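Long-range contact in group 1 truncated hemoglobin GlbN (Synechocystis sp., PDB 1S69), which binds one heme per subunit and forms a very stable complex with oxygen, which it releases slowly: residues Tyr65-His70 with Lys118-Asn123. Numbering follows the deposited sequence.
Sequences YMREAH and KRDVLN. With HEM (protoporphyrin IX containing Fe), chain D.
Asp120 meets Arg67 in a salt bridge whose two flat groups stand nearly perpendicular, 86° apart. OD1 lies at the edge of the guanidinium, almost in its plane, and takes a nearly straight bond on its anti lone pair (Arg67 NE to Asp120 OD1 3.0 Å); the bond from NH2 is weak, and a water donates to that oxygen and weakly accepts from NH2. Arg67 reaches this far because CG stands anti to the backbone N (chi1 -180°) and the chain bends at chi3; its NH2 also pairs with the C-terminal carboxylate of Gln124. Were alanine here, Asp120 and the Gln124 carboxylate would probably lose the charge that Arg67 supplies. Where the helices approach closely, Arg67 CA lies 3.2 Å from Asp120 O, a CA-H...O contact. Val121, branched and apolar, suits the heme side: CG1 makes a CH-pi contact over one face of His70, 4.0 Å from the ring centroid, while CG2 packs on Met66 CB. That imidazole is fixed in rotation at both nitrogens: His70 ND1 donates in plane to a lone pair of Met66 O (2.7 Å), and His70 NE2 binds the heme iron, FE, at 2.1 Å. Asn123, with positive phi, which asparagine tolerates, follows the last turn in a Schellman motif; Asn123 ND2 bonds Arg67 O at 3.1 Å and also Val121 O. This is the proximal histidine site of the truncated, 2-on-2 globin fold, here backed by the C-terminal helix.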
loop_
_atom_site.group_PDB
_atom_site.type_symbol
_atom_site.label_atom_id
_atom_site.label_comp_id
_atom_site.label_asym_id
_atom_site.label_seq_id
_atom_site.Cartn_x
_atom_site.Cartn_y
_atom_site.Cartn_z
ATOM N N TYR A 65 2.470 -5.141 -12.474
ATOM C CA TYR A 65 3.451 -5.640 -11.519
ATOM C C TYR A 65 4.108 -4.496 -10.795
ATOM O O TYR A 65 4.283 -3.419 -11.381
ATOM C CB TYR A 65 4.487 -6.503 -12.223
ATOM C CG TYR A 65 3.842 -7.787 -12.680
ATOM C CD1 TYR A 65 3.310 -7.895 -13.967
ATOM C CD2 TYR A 65 3.763 -8.879 -11.819
ATOM C CE1 TYR A 65 2.702 -9.058 -14.411
ATOM C CE2 TYR A 65 3.164 -10.065 -12.235
ATOM C CZ TYR A 65 2.612 -10.125 -13.547
ATOM O OH TYR A 65 1.999 -11.265 -13.991
ATOM N N MET A 66 4.535 -4.747 -9.564
ATOM C CA MET A 66 5.150 -3.671 -8.733
ATOM C C MET A 66 6.370 -3.045 -9.334
ATOM O O MET A 66 6.601 -1.843 -9.168
ATOM C CB MET A 66 5.480 -4.195 -7.329
ATOM C CG MET A 66 4.177 -4.484 -6.538
ATOM S SD MET A 66 3.065 -3.090 -6.277
ATOM C CE MET A 66 1.894 -3.354 -7.607
ATOM N N ARG A 67 7.205 -3.862 -9.986
ATOM C CA ARG A 67 8.435 -3.323 -10.532
ATOM C C ARG A 67 8.139 -2.343 -11.675
ATOM O O ARG A 67 8.659 -1.189 -11.660
ATOM C CB ARG A 67 9.390 -4.451 -10.960
ATOM C CG ARG A 67 10.713 -3.957 -11.542
ATOM C CD ARG A 67 11.691 -5.113 -11.939
ATOM N NE ARG A 67 12.209 -5.635 -10.726
ATOM C CZ ARG A 67 13.384 -5.329 -10.189
ATOM N NH1 ARG A 67 14.272 -4.630 -10.844
ATOM N NH2 ARG A 67 13.705 -5.841 -9.013
ATOM N N GLU A 68 7.295 -2.745 -12.641
ATOM C CA GLU A 68 6.973 -1.833 -13.735
ATOM C C GLU A 68 6.165 -0.629 -13.198
ATOM O O GLU A 68 6.320 0.494 -13.690
ATOM C CB GLU A 68 6.178 -2.554 -14.875
ATOM C CG GLU A 68 4.772 -3.031 -14.432
ATOM C CD GLU A 68 4.092 -3.932 -15.484
ATOM O OE1 GLU A 68 4.372 -3.758 -16.695
ATOM O OE2 GLU A 68 3.326 -4.827 -15.129
ATOM N N ALA A 69 5.302 -0.864 -12.198
ATOM C CA ALA A 69 4.461 0.189 -11.647
ATOM C C ALA A 69 5.299 1.355 -11.093
ATOM O O ALA A 69 4.882 2.506 -11.184
ATOM C CB ALA A 69 3.584 -0.365 -10.574
ATOM N N HIS A 70 6.467 1.040 -10.506
ATOM C CA HIS A 70 7.249 2.038 -9.745
ATOM C C HIS A 70 8.515 2.448 -10.452
ATOM O O HIS A 70 9.211 3.275 -9.958
ATOM C CB HIS A 70 7.529 1.572 -8.323
ATOM C CG HIS A 70 6.273 1.331 -7.541
ATOM N ND1 HIS A 70 5.645 0.103 -7.500
ATOM C CD2 HIS A 70 5.470 2.184 -6.862
ATOM C CE1 HIS A 70 4.558 0.180 -6.744
ATOM N NE2 HIS A 70 4.392 1.440 -6.410
ATOM N N LYS A 118 9.431 -5.142 -1.615
ATOM C CA LYS A 118 10.434 -4.055 -1.563
ATOM C C LYS A 118 11.389 -4.023 -2.772
ATOM O O LYS A 118 11.642 -2.949 -3.319
ATOM C CB LYS A 118 11.261 -4.158 -0.292
ATOM C CG LYS A 118 12.076 -2.886 -0.015
ATOM C CD LYS A 118 12.817 -2.946 1.277
ATOM C CE LYS A 118 13.631 -1.649 1.428
ATOM N NZ LYS A 118 14.234 -1.617 2.837
ATOM N N ARG A 119 11.978 -5.185 -3.140
ATOM C CA ARG A 119 12.961 -5.241 -4.227
ATOM C C ARG A 119 12.320 -4.811 -5.545
ATOM O O ARG A 119 12.916 -4.128 -6.350
ATOM C CB ARG A 119 13.496 -6.667 -4.385
ATOM C CG ARG A 119 14.472 -7.064 -3.310
ATOM C CD ARG A 119 15.766 -6.492 -3.616
ATOM N NE ARG A 119 16.708 -6.761 -2.555
ATOM C CZ ARG A 119 17.977 -7.003 -2.745
ATOM N NH1 ARG A 119 18.479 -7.043 -3.979
ATOM N NH2 ARG A 119 18.734 -7.255 -1.685
ATOM N N ASP A 120 11.092 -5.252 -5.779
ATOM C CA ASP A 120 10.421 -4.905 -7.045
ATOM C C ASP A 120 10.004 -3.430 -7.100
ATOM O O ASP A 120 10.353 -2.728 -8.066
ATOM C CB ASP A 120 9.245 -5.841 -7.284
ATOM C CG ASP A 120 9.680 -7.161 -7.947
ATOM O OD1 ASP A 120 10.552 -7.195 -8.830
ATOM O OD2 ASP A 120 9.140 -8.225 -7.635
ATOM N N VAL A 121 9.332 -2.959 -6.058
ATOM C CA VAL A 121 8.929 -1.565 -5.951
ATOM C C VAL A 121 10.159 -0.689 -6.164
ATOM O O VAL A 121 10.153 0.255 -6.961
ATOM C CB VAL A 121 8.274 -1.245 -4.540
ATOM C CG1 VAL A 121 8.145 0.276 -4.323
ATOM C CG2 VAL A 121 6.864 -1.893 -4.374
ATOM N N LEU A 122 11.235 -0.973 -5.432
ATOM C CA LEU A 122 12.430 -0.121 -5.569
ATOM C C LEU A 122 13.328 -0.477 -6.775
ATOM O O LEU A 122 14.367 0.147 -6.993
ATOM C CB LEU A 122 13.242 -0.142 -4.233
ATOM C CG LEU A 122 12.485 0.385 -2.992
ATOM C CD1 LEU A 122 13.324 0.237 -1.749
ATOM C CD2 LEU A 122 11.988 1.851 -3.190
ATOM N N ASN A 123 12.947 -1.509 -7.542
ATOM C CA ASN A 123 13.651 -1.868 -8.779
ATOM C C ASN A 123 15.117 -2.232 -8.435
ATOM O O ASN A 123 16.056 -1.768 -9.098
ATOM C CB ASN A 123 13.657 -0.696 -9.773
ATOM C CG ASN A 123 12.330 -0.568 -10.560
ATOM O OD1 ASN A 123 12.408 -0.392 -11.749
ATOM N ND2 ASN A 123 11.149 -0.619 -9.905
HETATM C CHA HEM D . 1.315 2.828 -8.106
HETATM C CHB HEM D . 1.081 -0.665 -4.695
HETATM C CHC HEM D . 5.005 1.221 -2.558
HETATM C CHD HEM D . 4.163 5.312 -5.070
HETATM C C1A HEM D . 0.961 1.677 -7.389
HETATM C C2A HEM D . -0.092 0.749 -7.756
HETATM C C3A HEM D . -0.182 -0.181 -6.811
HETATM C C4A HEM D . 0.803 0.096 -5.809
HETATM C CMA HEM D . -1.208 -1.351 -6.788
HETATM C CAA HEM D . -0.953 0.919 -9.032
HETATM C CBA HEM D . -0.372 -0.113 -10.015
HETATM C CGA HEM D . -1.148 -0.362 -11.302
HETATM O O1A HEM D . -0.972 0.511 -12.144
HETATM O O2A HEM D . -1.885 -1.405 -11.516
HETATM C C1B HEM D . 2.163 -0.459 -3.864
HETATM C C2B HEM D . 2.480 -1.318 -2.777
HETATM C C3B HEM D . 3.602 -0.828 -2.177
HETATM C C4B HEM D . 3.957 0.390 -2.885
HETATM C CMB HEM D . 1.661 -2.610 -2.427
HETATM C CAB HEM D . 4.409 -1.292 -0.895
HETATM C CBB HEM D . 3.857 -1.673 0.300
HETATM C C1C HEM D . 5.114 2.522 -3.065
HETATM C C2C HEM D . 6.031 3.520 -2.569
HETATM C C3C HEM D . 5.746 4.650 -3.254
HETATM C C4C HEM D . 4.673 4.403 -4.181
HETATM C CMC HEM D . 7.099 3.210 -1.451
HETATM C CAC HEM D . 6.347 6.067 -3.176
HETATM C CBC HEM D . 6.474 6.642 -1.989
HETATM C C1D HEM D . 3.345 5.023 -6.120
HETATM C C2D HEM D . 2.993 5.935 -7.154
HETATM C C3D HEM D . 2.145 5.133 -8.083
HETATM C C4D HEM D . 2.058 3.824 -7.556
HETATM C CMD HEM D . 3.379 7.407 -7.311
HETATM C CAD HEM D . 1.464 5.595 -9.356
HETATM C CBD HEM D . 2.630 5.458 -10.338
HETATM C CGD HEM D . 2.367 6.296 -11.549
HETATM O O1D HEM D . 1.686 5.815 -12.443
HETATM O O2D HEM D . 2.837 7.436 -11.641
HETATM N NA HEM D . 1.447 1.255 -6.182
HETATM N NB HEM D . 3.069 0.608 -3.909
HETATM N NC HEM D . 4.323 3.100 -4.035
HETATM N ND HEM D . 2.801 3.766 -6.397
HETATM FE FE HEM D . 2.904 2.198 -5.149
HETATM O O HOH W 1 13.250 -8.706 -8.033
#